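Local coordinates for protein glycosyltransferase (PDB 2IUY) that probably transfers a sugar from a nucleotide-activated donor, as a retaining GT-B enzyme of family GT4, in the biosynthesis of the antibiotic avilamycin A, at residues A[166-171]-A[192-197]; A[162-167]-A[226-231]; A[235-240]-A[266-271]; A[176-181]-A[204-209]. All coordinates share one frame; numbering follows the deposited sequence.

Contact 1: residues A[166-171]-A[192-197]; sequences LFMGRV and VLAGPA
F167 and L193 meet on one face of a parallel strand pair, and the methyl CD2 of L193 does most of the touching. Followed outward, F167 CB lies 3.9 Å from L193 CD2, CG is just as near, and the ring atom CD2 comes closest, 3.5 Å from that same L193 CD2. The ring swings there because CG stands anti to the backbone N (chi1 172°); its far edge, in plane, points at the carbonyl O of R170. On the opposite face L166 CD1 rests 3.9 Å from V192 CG1 and also reaches the A194 methyl, where CE of selenomethionine M168 joins it. Two straight backbone bonds set the register: F167 N to V192 O and A194 N to F167 O, both 2.8 Å. Past the strands G169 N reaches A194 O only weakly, but the two loops stay paired, with V171 N bonded to P196 O at 2.9 Å. A water donates to both V171 O and P196 O. R170 lays its CG across P196 CG at 3.4 Å, while its guanidinium leads off to the hydroxyl of Y29, a UDP-binding residue, and to H174. F167 and L193 lie beneath helix 177-187, which connects the two strands in a beta-alpha-beta unit; L166 and M168 back onto helix 222-231, and V171 reaches I206 of helix 200-210.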
loop_
_atom_site.group_PDB
_atom_site.type_symbol
_atom_site.label_atom_id
_atom_site.label_comp_id
_atom_site.label_asym_id
_atom_site.label_seq_id
_atom_site.Cartn_x
_atom_site.Cartn_y
_atom_site.Cartn_z
ATOM N N LEU A 166 -10.553 5.888 -12.073
ATOM C CA LEU A 166 -10.772 5.543 -10.669
ATOM C C LEU A 166 -9.692 6.137 -9.802
ATOM O O LEU A 166 -8.510 5.940 -10.079
ATOM C CB LEU A 166 -10.810 4.031 -10.432
ATOM C CG LEU A 166 -10.900 3.582 -8.961
ATOM C CD1 LEU A 166 -12.260 3.902 -8.330
ATOM C CD2 LEU A 166 -10.638 2.061 -8.844
ATOM N N PHE A 167 -10.112 6.866 -8.758
ATOM C CA PHE A 167 -9.182 7.323 -7.770
ATOM C C PHE A 167 -9.534 6.581 -6.480
ATOM O O PHE A 167 -10.679 6.591 -6.066
ATOM C CB PHE A 167 -9.264 8.857 -7.598
ATOM C CG PHE A 167 -8.467 9.370 -6.448
ATOM C CD1 PHE A 167 -7.189 9.910 -6.649
ATOM C CD2 PHE A 167 -8.991 9.316 -5.134
ATOM C CE1 PHE A 167 -6.426 10.383 -5.533
ATOM C CE2 PHE A 167 -8.242 9.781 -4.041
ATOM C CZ PHE A 167 -6.952 10.322 -4.265
HETATM N N MSE A 168 -8.544 5.941 -5.864
HETATM C CA MSE A 168 -8.797 5.148 -4.684
HETATM C C MSE A 168 -7.784 5.450 -3.592
HETATM O O MSE A 168 -6.615 5.018 -3.659
HETATM C CB MSE A 168 -8.843 3.638 -5.029
HETATM C CG MSE A 168 -9.154 2.829 -3.791
HETATM SE SE MSE A 168 -9.462 0.995 -4.184
HETATM C CE MSE A 168 -11.307 1.163 -4.792
ATOM N N GLY A 169 -8.216 6.229 -2.610
ATOM C CA GLY A 169 -7.407 6.586 -1.461
ATOM C C GLY A 169 -8.089 7.715 -0.685
ATOM O O GLY A 169 -9.237 8.073 -0.957
ATOM N N ARG A 170 -7.375 8.293 0.264
ATOM C CA ARG A 170 -7.910 9.457 0.991
ATOM C C ARG A 170 -7.969 10.682 0.071
ATOM O O ARG A 170 -7.027 10.960 -0.666
ATOM C CB ARG A 170 -7.085 9.747 2.242
ATOM C CG ARG A 170 -7.417 8.798 3.428
ATOM C CD ARG A 170 -6.573 9.208 4.684
ATOM N NE ARG A 170 -5.184 9.304 4.232
ATOM C CZ ARG A 170 -4.540 10.437 3.944
ATOM N NH1 ARG A 170 -5.119 11.633 4.159
ATOM N NH2 ARG A 170 -3.283 10.352 3.483
ATOM N N VAL A 171 -9.099 11.379 0.097
ATOM C CA VAL A 171 -9.278 12.573 -0.727
ATOM C C VAL A 171 -8.598 13.726 0.013
ATOM O O VAL A 171 -9.233 14.429 0.796
ATOM C CB VAL A 171 -10.790 12.852 -0.986
ATOM C CG1 VAL A 171 -10.999 14.172 -1.799
ATOM C CG2 VAL A 171 -11.492 11.598 -1.665
ATOM N N VAL A 192 -14.578 8.171 -10.578
ATOM C CA VAL A 192 -15.009 7.695 -9.276
ATOM C C VAL A 192 -13.953 8.002 -8.206
ATOM O O VAL A 192 -12.771 7.655 -8.349
ATOM C CB VAL A 192 -15.346 6.194 -9.344
ATOM C CG1 VAL A 192 -15.715 5.663 -7.986
ATOM C CG2 VAL A 192 -16.496 5.995 -10.308
ATOM N N LEU A 193 -14.384 8.727 -7.182
ATOM C CA LEU A 193 -13.562 9.042 -6.047
ATOM C C LEU A 193 -13.949 8.113 -4.925
ATOM O O LEU A 193 -14.933 8.370 -4.196
ATOM C CB LEU A 193 -13.768 10.481 -5.589
ATOM C CG LEU A 193 -13.065 11.643 -6.253
ATOM C CD1 LEU A 193 -13.622 12.893 -5.583
ATOM C CD2 LEU A 193 -11.615 11.560 -5.952
ATOM N N ALA A 194 -13.184 7.026 -4.818
ATOM C CA ALA A 194 -13.423 5.984 -3.841
ATOM C C ALA A 194 -12.415 6.004 -2.668
ATOM O O ALA A 194 -11.314 5.441 -2.743
ATOM C CB ALA A 194 -13.420 4.633 -4.515
ATOM N N GLY A 195 -12.828 6.603 -1.568
ATOM C CA GLY A 195 -12.054 6.614 -0.341
ATOM C C GLY A 195 -12.624 7.683 0.570
ATOM O O GLY A 195 -13.551 8.414 0.160
ATOM N N PRO A 196 -12.077 7.779 1.808
ATOM C CA PRO A 196 -12.565 8.754 2.754
ATOM C C PRO A 196 -12.248 10.190 2.316
ATOM O O PRO A 196 -11.112 10.518 1.997
ATOM C CB PRO A 196 -11.860 8.381 4.063
ATOM C CG PRO A 196 -10.655 7.647 3.673
ATOM C CD PRO A 196 -10.974 6.965 2.363
ATOM N N ALA A 197 -13.284 11.019 2.288
ATOM C CA ALA A 197 -13.168 12.428 1.899
ATOM C C ALA A 197 -13.507 13.209 3.152
ATOM O O ALA A 197 -14.644 13.645 3.326
ATOM C CB ALA A 197 -14.158 12.776 0.775
HETATM O O HOH W 1 -9.626 12.888 3.330
#

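Contact 2: residues A[162-167]-A[226-231]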
loop_
_atom_site.group_PDB
_atom_site.type_symbol
_atom_site.label_atom_id
_atom_site.label_comp_id
_atom_site.label_asym_id
_atom_site.label_seq_id
_atom_site.Cartn_x
_atom_site.Cartn_y
_atom_site.Cartn_z
ATOM N N GLU A 162 -15.513 -0.898 -17.433
ATOM C CA GLU A 162 -16.382 0.264 -17.501
ATOM C C GLU A 162 -15.598 1.444 -18.079
ATOM O O GLU A 162 -14.412 1.353 -18.368
ATOM C CB GLU A 162 -16.987 0.592 -16.136
ATOM C CG GLU A 162 -17.729 -0.540 -15.428
ATOM C CD GLU A 162 -18.967 -1.008 -16.173
ATOM O OE1 GLU A 162 -19.568 -0.199 -16.920
ATOM O OE2 GLU A 162 -19.350 -2.191 -16.019
ATOM N N ASP A 163 -16.261 2.569 -18.245
ATOM C CA ASP A 163 -15.630 3.695 -18.932
ATOM C C ASP A 163 -15.046 4.667 -17.959
ATOM O O ASP A 163 -14.355 5.590 -18.370
ATOM C CB ASP A 163 -16.626 4.397 -19.852
ATOM C CG ASP A 163 -16.764 3.688 -21.208
ATOM O OD1 ASP A 163 -15.705 3.346 -21.814
ATOM O OD2 ASP A 163 -17.919 3.485 -21.666
ATOM N N PHE A 164 -15.322 4.456 -16.669
ATOM C CA PHE A 164 -14.915 5.405 -15.617
ATOM C C PHE A 164 -13.411 5.267 -15.296
ATOM O O PHE A 164 -12.865 4.154 -15.375
ATOM C CB PHE A 164 -15.810 5.274 -14.372
ATOM C CG PHE A 164 -15.609 3.973 -13.565
ATOM C CD1 PHE A 164 -14.580 3.857 -12.602
ATOM C CD2 PHE A 164 -16.461 2.882 -13.758
ATOM C CE1 PHE A 164 -14.409 2.690 -11.871
ATOM C CE2 PHE A 164 -16.278 1.708 -13.043
ATOM C CZ PHE A 164 -15.245 1.604 -12.105
ATOM N N LEU A 165 -12.758 6.391 -14.966
ATOM C CA LEU A 165 -11.402 6.382 -14.337
ATOM C C LEU A 165 -11.587 6.259 -12.811
ATOM O O LEU A 165 -12.705 6.430 -12.324
ATOM C CB LEU A 165 -10.589 7.606 -14.717
ATOM C CG LEU A 165 -10.430 7.871 -16.235
ATOM C CD1 LEU A 165 -9.507 9.094 -16.563
ATOM C CD2 LEU A 165 -9.951 6.620 -16.972
ATOM N N LEU A 166 -10.553 5.888 -12.073
ATOM C CA LEU A 166 -10.772 5.543 -10.669
ATOM C C LEU A 166 -9.692 6.137 -9.802
ATOM O O LEU A 166 -8.510 5.940 -10.079
ATOM C CB LEU A 166 -10.810 4.031 -10.432
ATOM C CG LEU A 166 -10.900 3.582 -8.961
ATOM C CD1 LEU A 166 -12.260 3.902 -8.330
ATOM C CD2 LEU A 166 -10.638 2.061 -8.844
ATOM N N PHE A 167 -10.112 6.866 -8.758
ATOM C CA PHE A 167 -9.182 7.323 -7.770
ATOM C C PHE A 167 -9.534 6.581 -6.480
ATOM O O PHE A 167 -10.679 6.591 -6.066
ATOM C CB PHE A 167 -9.264 8.857 -7.598
ATOM C CG PHE A 167 -8.467 9.370 -6.448
ATOM C CD1 PHE A 167 -7.189 9.910 -6.649
ATOM C CD2 PHE A 167 -8.991 9.316 -5.134
ATOM C CE1 PHE A 167 -6.426 10.383 -5.533
ATOM C CE2 PHE A 167 -8.242 9.781 -4.041
ATOM C CZ PHE A 167 -6.952 10.322 -4.265
ATOM N N LEU A 226 -12.900 -4.422 -4.838
ATOM C CA LEU A 226 -12.299 -5.330 -5.792
ATOM C C LEU A 226 -12.856 -5.200 -7.183
ATOM O O LEU A 226 -12.097 -5.173 -8.147
ATOM C CB LEU A 226 -12.541 -6.750 -5.325
ATOM C CG LEU A 226 -11.926 -7.218 -4.029
ATOM C CD1 LEU A 226 -12.186 -8.737 -4.019
ATOM C CD2 LEU A 226 -10.393 -6.843 -3.907
ATOM N N ASP A 227 -14.188 -5.134 -7.286
ATOM C CA ASP A 227 -14.834 -4.914 -8.577
ATOM C C ASP A 227 -14.436 -3.562 -9.183
ATOM O O ASP A 227 -14.160 -3.487 -10.379
ATOM C CB ASP A 227 -16.359 -4.967 -8.447
ATOM C CG ASP A 227 -16.879 -6.362 -8.087
ATOM O OD1 ASP A 227 -16.361 -7.349 -8.652
ATOM O OD2 ASP A 227 -17.826 -6.459 -7.260
ATOM N N LEU A 228 -14.406 -2.504 -8.372
ATOM C CA LEU A 228 -13.995 -1.165 -8.862
ATOM C C LEU A 228 -12.579 -1.196 -9.434
ATOM O O LEU A 228 -12.308 -0.692 -10.524
ATOM C CB LEU A 228 -14.111 -0.130 -7.722
ATOM C CG LEU A 228 -15.523 0.332 -7.323
ATOM C CD1 LEU A 228 -15.435 1.284 -6.106
ATOM C CD2 LEU A 228 -16.221 1.020 -8.489
ATOM N N LEU A 229 -11.678 -1.831 -8.691
ATOM C CA LEU A 229 -10.273 -1.982 -9.113
ATOM C C LEU A 229 -10.133 -2.630 -10.490
ATOM O O LEU A 229 -9.363 -2.162 -11.342
ATOM C CB LEU A 229 -9.506 -2.807 -8.077
ATOM C CG LEU A 229 -8.473 -2.227 -7.105
ATOM C CD1 LEU A 229 -8.106 -0.741 -7.245
ATOM C CD2 LEU A 229 -8.703 -2.681 -5.639
ATOM N N ALA A 230 -10.931 -3.677 -10.692
ATOM C CA ALA A 230 -10.957 -4.498 -11.910
ATOM C C ALA A 230 -11.740 -3.840 -13.098
ATOM O O ALA A 230 -11.380 -3.982 -14.253
ATOM C CB ALA A 230 -11.617 -5.857 -11.558
ATOM N N SER A 231 -12.851 -3.192 -12.790
ATOM C CA SER A 231 -13.757 -2.683 -13.808
ATOM C C SER A 231 -13.292 -1.309 -14.327
ATOM O O SER A 231 -13.653 -0.889 -15.440
ATOM C CB SER A 231 -15.187 -2.622 -13.234
ATOM O OG SER A 231 -15.280 -1.720 -12.144
#
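E162 begins the contact with its backbone: its N gives a straight bond of 2.7 Å to S231 O, lying in the plane of that carbonyl at the last turn of helix 222-231. E162 CG then rests 4.0 Å from S231 CB. Two residues on, F164 sends its ring back to the helix. With chi1 at 70°, CG sits between the backbone N and the carbonyl carbon, and the ring's far end reaches L228 and S231 together. F164 CZ lies 3.8 Å from L228 CD2, the two side chains crossing at about a right angle. The hydroxyl of S231 comes up to the ring edge, near its plane, OG being 3.3 Å from F164 CZ. That hydroxyl is already engaged: S231 OG donates to D227 O over 2.7 Å, from above the carbonyl plane, and D227 O also takes the backbone N-H of S231. L166, on the strand proper, places its methyl CD2 against the helix backbone, 3.6 Å from L228 O, with L229 CD1 beyond at 4.1 Å. The chemistry changes along the segment, from a polar backbone clasp beside exposed E162 to methyl packing against the helix backbone and L229 at buried L166. With its proton given to D227 O, the S231 hydroxyl turns oxygen toward the F164 ring edge, consistent with a mild attraction to the slightly positive C-H rim.

Contact 3: residues A[235-240]-A[266-271]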
loop_
_atom_site.group_PDB
_atom_site.type_symbol
_atom_site.label_atom_id
_atom_site.label_comp_id
_atom_site.label_asym_id
_atom_site.label_seq_id
_atom_site.Cartn_x
_atom_site.Cartn_y
_atom_site.Cartn_z
ATOM N N VAL A 235 -6.628 3.504 -13.325
ATOM C CA VAL A 235 -6.527 4.071 -11.978
ATOM C C VAL A 235 -5.570 5.250 -12.064
ATOM O O VAL A 235 -4.604 5.207 -12.803
ATOM C CB VAL A 235 -6.052 2.985 -10.950
ATOM C CG1 VAL A 235 -5.474 3.625 -9.675
ATOM C CG2 VAL A 235 -7.238 2.029 -10.620
ATOM N N LEU A 236 -5.866 6.298 -11.319
ATOM C CA LEU A 236 -5.092 7.525 -11.299
ATOM C C LEU A 236 -4.459 7.631 -9.908
ATOM O O LEU A 236 -5.158 7.720 -8.872
ATOM C CB LEU A 236 -6.015 8.724 -11.572
ATOM C CG LEU A 236 -6.927 8.702 -12.814
ATOM C CD1 LEU A 236 -7.614 10.116 -13.030
ATOM C CD2 LEU A 236 -6.182 8.279 -14.102
ATOM N N ALA A 237 -3.137 7.561 -9.887
ATOM C CA ALA A 237 -2.358 7.678 -8.645
ATOM C C ALA A 237 -1.546 8.956 -8.759
ATOM O O ALA A 237 -0.474 8.972 -9.356
ATOM C CB ALA A 237 -1.437 6.455 -8.495
HETATM N N MSE A 238 -2.070 10.041 -8.191
HETATM C CA MSE A 238 -1.627 11.405 -8.568
HETATM C C MSE A 238 -1.015 12.162 -7.422
HETATM O O MSE A 238 -1.214 13.359 -7.310
HETATM C CB MSE A 238 -2.829 12.198 -9.106
HETATM C CG MSE A 238 -3.598 11.513 -10.244
HETATM SE SE MSE A 238 -2.584 11.264 -11.849
HETATM C CE MSE A 238 -2.592 13.155 -12.480
ATOM N N SER A 239 -0.239 11.460 -6.598
ATOM C CA SER A 239 0.384 12.039 -5.429
ATOM C C SER A 239 1.174 13.268 -5.869
ATOM O O SER A 239 1.764 13.274 -6.950
ATOM C CB SER A 239 1.246 11.014 -4.681
ATOM O OG SER A 239 0.442 9.964 -4.149
ATOM N N GLN A 240 1.127 14.314 -5.043
ATOM C CA GLN A 240 1.679 15.616 -5.388
ATOM C C GLN A 240 2.816 15.965 -4.447
ATOM O O GLN A 240 2.821 15.605 -3.272
ATOM C CB GLN A 240 0.583 16.713 -5.327
ATOM C CG GLN A 240 -0.589 16.515 -6.323
ATOM C CD GLN A 240 -0.181 16.643 -7.794
ATOM O OE1 GLN A 240 0.377 17.660 -8.214
ATOM N NE2 GLN A 240 -0.513 15.625 -8.597
ATOM N N THR A 266 -5.758 -3.657 -14.384
ATOM C CA THR A 266 -6.067 -2.239 -14.610
ATOM C C THR A 266 -4.795 -1.388 -14.656
ATOM O O THR A 266 -4.035 -1.323 -13.677
ATOM C CB THR A 266 -7.113 -1.693 -13.552
ATOM O OG1 THR A 266 -8.331 -2.444 -13.692
ATOM C CG2 THR A 266 -7.421 -0.123 -13.695
ATOM N N PRO A 267 -4.599 -0.681 -15.772
ATOM C CA PRO A 267 -3.388 0.119 -15.938
ATOM C C PRO A 267 -3.492 1.394 -15.082
ATOM O O PRO A 267 -4.562 1.708 -14.544
ATOM C CB PRO A 267 -3.380 0.422 -17.451
ATOM C CG PRO A 267 -4.886 0.554 -17.784
ATOM C CD PRO A 267 -5.549 -0.518 -16.908
ATOM N N VAL A 268 -2.393 2.128 -14.987
ATOM C CA VAL A 268 -2.293 3.219 -14.029
ATOM C C VAL A 268 -1.743 4.432 -14.724
ATOM O O VAL A 268 -0.768 4.347 -15.422
ATOM C CB VAL A 268 -1.392 2.824 -12.806
ATOM C CG1 VAL A 268 -1.293 3.985 -11.796
ATOM C CG2 VAL A 268 -1.956 1.575 -12.120
ATOM N N VAL A 269 -2.397 5.568 -14.552
ATOM C CA VAL A 269 -1.749 6.850 -14.829
ATOM C C VAL A 269 -1.314 7.449 -13.487
ATOM O O VAL A 269 -2.120 7.558 -12.597
ATOM C CB VAL A 269 -2.723 7.842 -15.512
ATOM C CG1 VAL A 269 -2.066 9.266 -15.618
ATOM C CG2 VAL A 269 -3.168 7.302 -16.838
ATOM N N GLY A 270 -0.052 7.832 -13.346
ATOM C CA GLY A 270 0.367 8.515 -12.143
ATOM C C GLY A 270 1.336 9.673 -12.403
ATOM O O GLY A 270 1.821 9.860 -13.502
ATOM N N THR A 271 1.601 10.438 -11.365
ATOM C CA THR A 271 2.707 11.369 -11.351
ATOM C C THR A 271 4.006 10.578 -11.112
ATOM O O THR A 271 3.959 9.347 -11.022
ATOM C CB THR A 271 2.525 12.384 -10.232
ATOM O OG1 THR A 271 2.492 11.668 -8.983
ATOM C CG2 THR A 271 1.216 13.171 -10.440
#
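T266 opens the second segment by laying its methyl CG2 across V235, 3.8 Å from V235 CG2, the two side chains crossing at about a right angle. Its hydroxyl is turned to another partner, L229 O in helix 222-231. P267 contributes its carbonyl, which accepts from V235 N at 3.0 Å and starts the parallel pairing. V268 shares a face with V235 and A237; V268 CG1 meets A237 CB at 4.1 Å, and helix 256-263 covers this face through V257 and A261. V269 turns to the other side, where its CB takes L236 CD2 at 3.8 Å, the two side chains lying side by side and pointing the same way under helix 177-187. The V269 backbone works both ways, V269 N to V235 O at 2.8 Å and V269 O from A237 N at 2.9 Å. Beside the strand, SE of M238 lies near V269 O and G270 CA. G270 brings its CA close to A237 O. T271 closes the segment with two bonds: its N reaches A237 O, and OG1 donates to S239 O over 2.7 Å, in the carbonyl plane and on a lone pair. Chi1 of 61° aims OG1 at that carbonyl and leaves T271 CG2 against Q240 NE2, 3.5 Å off; the same NE2 donates to M238 O. Neighbouring parallel strands joined through helix 256-263 form a beta-alpha-beta crossover of the Rossmann-like C-terminal domain of a GT-B glycosyltransferase, and the loop after strand 234-237 brings S239 beside K175, a UDP-binding residue.

Contact 4: residues A[176-181]-A[204-209]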
loop_
_atom_site.group_PDB
_atom_site.type_symbol
_atom_site.label_atom_id
_atom_site.label_comp_id
_atom_site.label_asym_id
_atom_site.label_seq_id
_atom_site.Cartn_x
_atom_site.Cartn_y
_atom_site.Cartn_z
ATOM N N GLY A 176 -3.541 13.972 -4.476
ATOM C CA GLY A 176 -3.774 14.466 -5.825
ATOM C C GLY A 176 -5.164 14.123 -6.356
ATOM O O GLY A 176 -5.324 13.924 -7.559
ATOM N N ALA A 177 -6.164 14.084 -5.484
ATOM C CA ALA A 177 -7.563 13.861 -5.911
ATOM C C ALA A 177 -8.000 14.921 -6.927
ATOM O O ALA A 177 -8.683 14.617 -7.926
ATOM C CB ALA A 177 -8.528 13.823 -4.693
ATOM N N LEU A 178 -7.612 16.159 -6.655
ATOM C CA LEU A 178 -7.977 17.302 -7.497
ATOM C C LEU A 178 -7.356 17.194 -8.866
ATOM O O LEU A 178 -8.012 17.354 -9.895
ATOM C CB LEU A 178 -7.563 18.626 -6.826
ATOM C CG LEU A 178 -7.810 19.858 -7.744
ATOM C CD1 LEU A 178 -9.316 20.161 -7.777
ATOM C CD2 LEU A 178 -7.073 21.041 -7.244
ATOM N N GLU A 179 -6.078 16.887 -8.881
ATOM C CA GLU A 179 -5.356 16.642 -10.137
ATOM C C GLU A 179 -5.862 15.446 -10.937
ATOM O O GLU A 179 -5.842 15.464 -12.155
ATOM C CB GLU A 179 -3.861 16.515 -9.840
ATOM C CG GLU A 179 -3.224 17.850 -9.358
ATOM C CD GLU A 179 -3.439 18.166 -7.870
ATOM O OE1 GLU A 179 -3.960 17.326 -7.079
ATOM O OE2 GLU A 179 -3.074 19.285 -7.464
ATOM N N ALA A 180 -6.287 14.402 -10.259
ATOM C CA ALA A 180 -6.950 13.274 -10.893
ATOM C C ALA A 180 -8.296 13.721 -11.507
ATOM O O ALA A 180 -8.681 13.277 -12.619
ATOM C CB ALA A 180 -7.161 12.175 -9.872
ATOM N N ALA A 181 -9.026 14.591 -10.808
ATOM C CA ALA A 181 -10.282 15.138 -11.404
ATOM C C ALA A 181 -9.941 15.891 -12.701
ATOM O O ALA A 181 -10.575 15.655 -13.750
ATOM C CB ALA A 181 -11.043 16.046 -10.405
ATOM N N ASP A 204 -14.863 20.165 -1.328
ATOM C CA ASP A 204 -15.697 21.223 -1.922
ATOM C C ASP A 204 -15.096 21.915 -3.158
ATOM O O ASP A 204 -15.818 22.273 -4.099
ATOM C CB ASP A 204 -16.152 22.237 -0.867
ATOM C CG ASP A 204 -17.236 21.670 0.052
ATOM O OD1 ASP A 204 -17.685 20.508 -0.157
ATOM O OD2 ASP A 204 -17.609 22.369 1.012
ATOM N N GLU A 205 -13.776 22.086 -3.146
ATOM C CA GLU A 205 -13.054 22.678 -4.271
ATOM C C GLU A 205 -13.089 21.765 -5.522
ATOM O O GLU A 205 -13.238 22.226 -6.691
ATOM C CB GLU A 205 -11.582 22.954 -3.868
ATOM C CG GLU A 205 -10.733 23.669 -4.972
ATOM C CD GLU A 205 -9.201 23.645 -4.687
ATOM O OE1 GLU A 205 -8.738 22.963 -3.708
ATOM O OE2 GLU A 205 -8.463 24.325 -5.456
ATOM N N ILE A 206 -12.905 20.470 -5.278
ATOM C CA ILE A 206 -12.992 19.474 -6.335
ATOM C C ILE A 206 -14.413 19.453 -6.939
ATOM O O ILE A 206 -14.584 19.354 -8.143
ATOM C CB ILE A 206 -12.630 18.060 -5.776
ATOM C CG1 ILE A 206 -11.155 18.013 -5.303
ATOM C CG2 ILE A 206 -12.940 16.955 -6.810
ATOM C CD1 ILE A 206 -10.824 16.838 -4.365
ATOM N N THR A 207 -15.429 19.552 -6.086
ATOM C CA THR A 207 -16.803 19.462 -6.596
ATOM C C THR A 207 -17.154 20.754 -7.366
ATOM O O THR A 207 -17.742 20.698 -8.432
ATOM C CB THR A 207 -17.828 19.062 -5.486
ATOM O OG1 THR A 207 -17.693 19.931 -4.367
ATOM C CG2 THR A 207 -17.547 17.671 -4.964
ATOM N N ARG A 208 -16.698 21.892 -6.851
ATOM C CA ARG A 208 -16.795 23.175 -7.547
ATOM C C ARG A 208 -16.147 23.170 -8.935
ATOM O O ARG A 208 -16.756 23.561 -9.926
ATOM C CB ARG A 208 -16.190 24.284 -6.665
ATOM C CG ARG A 208 -16.224 25.659 -7.295
ATOM C CD ARG A 208 -15.646 26.769 -6.392
ATOM N NE ARG A 208 -14.179 26.756 -6.257
ATOM C CZ ARG A 208 -13.302 27.221 -7.152
ATOM N NH1 ARG A 208 -13.704 27.732 -8.316
ATOM N NH2 ARG A 208 -12.008 27.156 -6.882
ATOM N N ARG A 209 -14.898 22.739 -8.995
ATOM C CA ARG A 209 -14.117 22.823 -10.211
ATOM C C ARG A 209 -14.410 21.705 -11.204
ATOM O O ARG A 209 -14.357 21.950 -12.405
ATOM C CB ARG A 209 -12.624 22.888 -9.875
ATOM C CG ARG A 209 -12.294 24.166 -9.090
ATOM C CD ARG A 209 -10.858 24.209 -8.571
ATOM N NE ARG A 209 -9.867 23.840 -9.586
ATOM C CZ ARG A 209 -8.555 24.067 -9.453
ATOM N NH1 ARG A 209 -8.095 24.667 -8.350
ATOM N NH2 ARG A 209 -7.714 23.723 -10.431
#
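Two nearly parallel helices on one side of the Rossmann-like sheet, 177-187 and 200-210, pack here through L178 and I206; the axes of segments 177-181 and 204-209 approach to 9.9 Å, 11° from parallel. L178 and I206 slide past each other in opposite directions, with L178 CD1 3.8 Å from I206 CG1. The isoleucine spreads its branches along the facing helix: I206 CD1 reaches A177 CB at 3.8 Å, and I206 CG2 settles 4.2 Å from A181 CB, one turn further on. In the fold, each helix follows a strand of the sheet, 165-168 and 191-194, so this is the seam between consecutive helices of successive beta-alpha units. Beneath it, A177 touches L193, A181 touches L191, and I206 reaches V171 and V214. L178 has CG anti to the backbone N (chi1 175°), which sends its other methyl, CD2, outward to a charged pair. There L178 CD2 lies over one face of the R209 guanidinium, offset toward its rim and 3.9 Å from R209 NH1, while E205 OE2 is 4.0 Å from the same methyl. E205 and R209, one turn apart on the same helix, form a salt bridge of 2.9 Å between E205 OE2 and R209 NH1, although its hydrogen bond is bent and weak. The extended chain of E205 and the bend of R209 at chi3 bring the two charged ends together across the leucine tip. At the start of helix 177-187, where G176 takes the N-cap position with a positive phi, the backbone N of L178 is bonded to the hydroxyl of Y202.

In the fold
Contacts 1 and 3 are the buried strand pairs, each closed by backbone bonds and each spanned by its own crossover helix; L166 O and L236 N join them into one sheet, strands 165-168 and 234-237 being neighbours. Contact 2 uses strand 165-168 again but fastens a helix to it, partly buried, with E162 at its exposed end; that helix, 222-231, also touches contact 3. Contact 4 lies farthest from the centre of the chain, about 23 Å between centres, and relies on apolar branches with a salt bridge at its margin. Its helix 177-187 covers F167 of contact 1 and L236 and M238 of contact 3.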